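Local structure of sniffer CG10964-PA (Drosophila melanogaster, 1SNY) at residues Glu95-Leu106 and Cys145-Asn156. The protein probably reduces carbonyl compounds with NADPH, as a carbonyl reductase of the short-chain dehydrogenase/reductase family whose Rossmann fold binds NADP. Residues are numbered along the deposited sequence; the frame is centred on the assembly and turned at random.
Sequences EGVTKDQGLNVL and CLPLLKKAAKAN
Gly-102 and Ala-152 bring the two backbones together, their CA atoms 4.3 Å apart, where the turn after helix 87-98 passes over the last turns of helix 124-155 and enters strand 105-108. Leu-103 N donates to Leu-148 O (3.0 Å, 163° at the hydrogen), meeting the carbonyl from above its plane, while the helical bond from Ala-152 N reaches the same oxygen from the opposite face. A CB on Gly-102 would collide with that carbonyl, and the positive phi of Gly-102 also favours glycine. Next to this bond, Leu-103 CB packs 3.7 Å from Leu-148 CB. Leu-148 CD2 lies against Glu-95 CB and Thr-98 OG1. Glu-95 and Lys-151, both extended beyond CG, cross at about a right angle, and OE2 and NZ form a salt bridge, modelled at a doubtfully short 2.5 Å. Replacing Glu-95 by alanine would remove the carboxylate and is likely to leave the Lys-151 ammonium without this mate. Farther along, a water bridges Gln-101 O to Asn-156 ND2, which also donates to Ala-152 O. Polar satisfaction is thus uneven: Leu-148 O takes two bonds, whereas buried Leu-103 O, against Ala-152 CB and Leu-149 CD2, has no hydrogen-bond partner, and the ion pair keeps to the partly exposed side.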
# COMPACT_ATOMS: atom_id res chain seq x y z
N GLU A 95 6.40 4.61 -29.32
CA GLU A 95 6.99 5.82 -29.88
C GLU A 95 7.13 5.74 -31.40
O GLU A 95 6.92 6.73 -32.10
CB GLU A 95 8.36 6.07 -29.24
CG GLU A 95 8.94 7.45 -29.56
CD GLU A 95 10.19 7.75 -28.76
OE1 GLU A 95 11.18 7.00 -28.89
OE2 GLU A 95 10.18 8.74 -28.00
N GLY A 96 7.47 4.56 -31.91
CA GLY A 96 7.63 4.41 -33.35
C GLY A 96 6.34 4.72 -34.08
O GLY A 96 6.35 5.26 -35.19
N VAL A 97 5.21 4.38 -33.46
CA VAL A 97 3.91 4.60 -34.06
C VAL A 97 3.37 6.01 -33.84
O VAL A 97 2.94 6.67 -34.79
CB VAL A 97 2.87 3.58 -33.53
CG1 VAL A 97 1.51 3.84 -34.14
CG2 VAL A 97 3.33 2.17 -33.84
N THR A 98 3.42 6.49 -32.60
CA THR A 98 2.91 7.82 -32.27
C THR A 98 3.87 8.95 -32.61
O THR A 98 3.45 10.02 -33.04
CB THR A 98 2.56 7.92 -30.78
OG1 THR A 98 3.74 7.74 -29.99
CG2 THR A 98 1.54 6.86 -30.40
N LYS A 99 5.16 8.71 -32.40
CA LYS A 99 6.19 9.71 -32.68
C LYS A 99 6.03 10.99 -31.86
O LYS A 99 5.84 10.94 -30.64
CB LYS A 99 6.18 10.05 -34.18
CG LYS A 99 6.33 8.82 -35.07
CD LYS A 99 6.21 9.19 -36.54
CE LYS A 99 6.18 7.95 -37.42
NZ LYS A 99 6.09 8.30 -38.87
N ASP A 100 6.11 12.14 -32.53
CA ASP A 100 6.01 13.44 -31.88
C ASP A 100 4.67 13.74 -31.21
O ASP A 100 4.52 14.78 -30.59
CB ASP A 100 6.31 14.55 -32.88
CG ASP A 100 5.31 14.59 -34.01
OD1 ASP A 100 5.22 13.59 -34.76
OD2 ASP A 100 4.62 15.62 -34.15
N GLN A 101 3.70 12.84 -31.34
CA GLN A 101 2.42 13.07 -30.70
C GLN A 101 2.35 12.43 -29.31
O GLN A 101 1.42 12.69 -28.56
CB GLN A 101 1.27 12.56 -31.57
CG GLN A 101 1.00 13.44 -32.77
CD GLN A 101 0.86 14.91 -32.38
OE1 GLN A 101 -0.08 15.29 -31.69
NE2 GLN A 101 1.82 15.73 -32.81
N GLY A 102 3.34 11.60 -29.00
CA GLY A 102 3.39 10.93 -27.71
C GLY A 102 2.21 10.03 -27.41
O GLY A 102 1.48 9.61 -28.32
N LEU A 103 2.01 9.72 -26.13
CA LEU A 103 0.91 8.87 -25.69
C LEU A 103 0.00 9.71 -24.81
O LEU A 103 0.45 10.24 -23.80
CB LEU A 103 1.45 7.70 -24.87
CG LEU A 103 0.42 6.73 -24.31
CD1 LEU A 103 -0.19 5.93 -25.45
CD2 LEU A 103 1.09 5.80 -23.29
N ASN A 104 -1.27 9.83 -25.19
CA ASN A 104 -2.18 10.63 -24.37
C ASN A 104 -2.60 9.97 -23.08
O ASN A 104 -2.73 10.63 -22.06
CB ASN A 104 -3.44 10.99 -25.15
CG ASN A 104 -3.14 11.78 -26.39
OD1 ASN A 104 -3.25 11.26 -27.51
ND2 ASN A 104 -2.75 13.04 -26.22
N VAL A 105 -2.83 8.66 -23.11
CA VAL A 105 -3.29 8.00 -21.90
C VAL A 105 -2.70 6.65 -21.60
O VAL A 105 -2.61 5.79 -22.47
CB VAL A 105 -4.84 7.83 -21.91
CG1 VAL A 105 -5.31 7.09 -20.66
CG2 VAL A 105 -5.53 9.19 -22.02
N LEU A 106 -2.29 6.47 -20.34
CA LEU A 106 -1.78 5.19 -19.88
C LEU A 106 -2.88 4.73 -18.95
O LEU A 106 -3.17 5.40 -17.95
CB LEU A 106 -0.47 5.34 -19.10
CG LEU A 106 -0.11 4.14 -18.20
CD1 LEU A 106 0.08 2.89 -19.06
CD2 LEU A 106 1.14 4.44 -17.39
N CYS A 145 6.51 5.13 -19.44
CA CYS A 145 5.70 5.92 -20.36
C CYS A 145 5.84 7.42 -20.19
O CYS A 145 5.35 8.19 -21.01
CB CYS A 145 4.22 5.56 -20.21
SG CYS A 145 3.80 3.88 -20.71
N LEU A 146 6.51 7.85 -19.12
CA LEU A 146 6.65 9.29 -18.86
C LEU A 146 7.11 10.12 -20.07
O LEU A 146 6.52 11.16 -20.37
CB LEU A 146 7.58 9.52 -17.66
CG LEU A 146 7.14 10.68 -16.76
CD1 LEU A 146 5.67 10.50 -16.35
CD2 LEU A 146 8.01 10.73 -15.51
N PRO A 147 8.16 9.68 -20.78
CA PRO A 147 8.61 10.47 -21.93
C PRO A 147 7.49 10.67 -22.95
O PRO A 147 7.28 11.78 -23.45
CB PRO A 147 9.77 9.64 -22.48
CG PRO A 147 10.36 9.04 -21.23
CD PRO A 147 9.12 8.60 -20.48
N LEU A 148 6.76 9.60 -23.24
CA LEU A 148 5.66 9.64 -24.20
C LEU A 148 4.51 10.52 -23.69
O LEU A 148 3.90 11.27 -24.46
CB LEU A 148 5.13 8.23 -24.45
CG LEU A 148 5.97 7.36 -25.40
CD1 LEU A 148 5.52 5.93 -25.33
CD2 LEU A 148 5.85 7.90 -26.81
N LEU A 149 4.21 10.42 -22.40
CA LEU A 149 3.13 11.21 -21.81
C LEU A 149 3.45 12.70 -21.81
O LEU A 149 2.57 13.54 -22.00
CB LEU A 149 2.85 10.72 -20.38
CG LEU A 149 2.18 9.35 -20.22
CD1 LEU A 149 2.28 8.89 -18.77
CD2 LEU A 149 0.71 9.41 -20.67
N LYS A 150 4.72 13.03 -21.61
CA LYS A 150 5.13 14.43 -21.60
C LYS A 150 5.10 15.01 -23.00
O LYS A 150 4.78 16.19 -23.18
CB LYS A 150 6.53 14.57 -20.99
CG LYS A 150 6.57 14.29 -19.51
CD LYS A 150 7.98 14.36 -18.96
CE LYS A 150 8.01 14.10 -17.46
NZ LYS A 150 9.41 14.01 -16.95
N LYS A 151 5.45 14.20 -24.00
CA LYS A 151 5.43 14.69 -25.37
C LYS A 151 3.99 15.00 -25.75
O LYS A 151 3.71 16.02 -26.39
CB LYS A 151 6.00 13.64 -26.33
CG LYS A 151 7.49 13.43 -26.19
CD LYS A 151 8.01 12.42 -27.20
CE LYS A 151 9.51 12.23 -27.04
NZ LYS A 151 10.03 11.22 -28.00
N ALA A 152 3.07 14.13 -25.35
CA ALA A 152 1.65 14.31 -25.65
C ALA A 152 1.14 15.54 -24.92
O ALA A 152 0.36 16.31 -25.47
CB ALA A 152 0.85 13.08 -25.25
N ALA A 153 1.58 15.70 -23.67
CA ALA A 153 1.15 16.84 -22.86
C ALA A 153 1.63 18.15 -23.48
O ALA A 153 0.91 19.15 -23.47
CB ALA A 153 1.70 16.72 -21.44
N LYS A 154 2.84 18.13 -24.03
CA LYS A 154 3.41 19.31 -24.66
C LYS A 154 2.72 19.58 -26.00
O LYS A 154 2.37 20.72 -26.31
CB LYS A 154 4.92 19.11 -24.89
CG LYS A 154 5.61 20.25 -25.63
CD LYS A 154 5.51 21.57 -24.86
CE LYS A 154 6.25 22.69 -25.59
NZ LYS A 154 6.13 23.99 -24.87
N ALA A 155 2.51 18.53 -26.78
CA ALA A 155 1.87 18.65 -28.08
C ALA A 155 0.47 19.23 -27.95
O ALA A 155 -0.05 19.82 -28.90
CB ALA A 155 1.81 17.29 -28.76
N ASN A 156 -0.13 19.08 -26.78
CA ASN A 156 -1.48 19.57 -26.54
C ASN A 156 -1.51 20.57 -25.39
O ASN A 156 -2.52 20.70 -24.69
CB ASN A 156 -2.41 18.39 -26.21
CG ASN A 156 -2.50 17.40 -27.36
OD1 ASN A 156 -3.13 17.68 -28.38
ND2 ASN A 156 -1.88 16.24 -27.19
O HOH W 1 -1.02 13.90 -28.99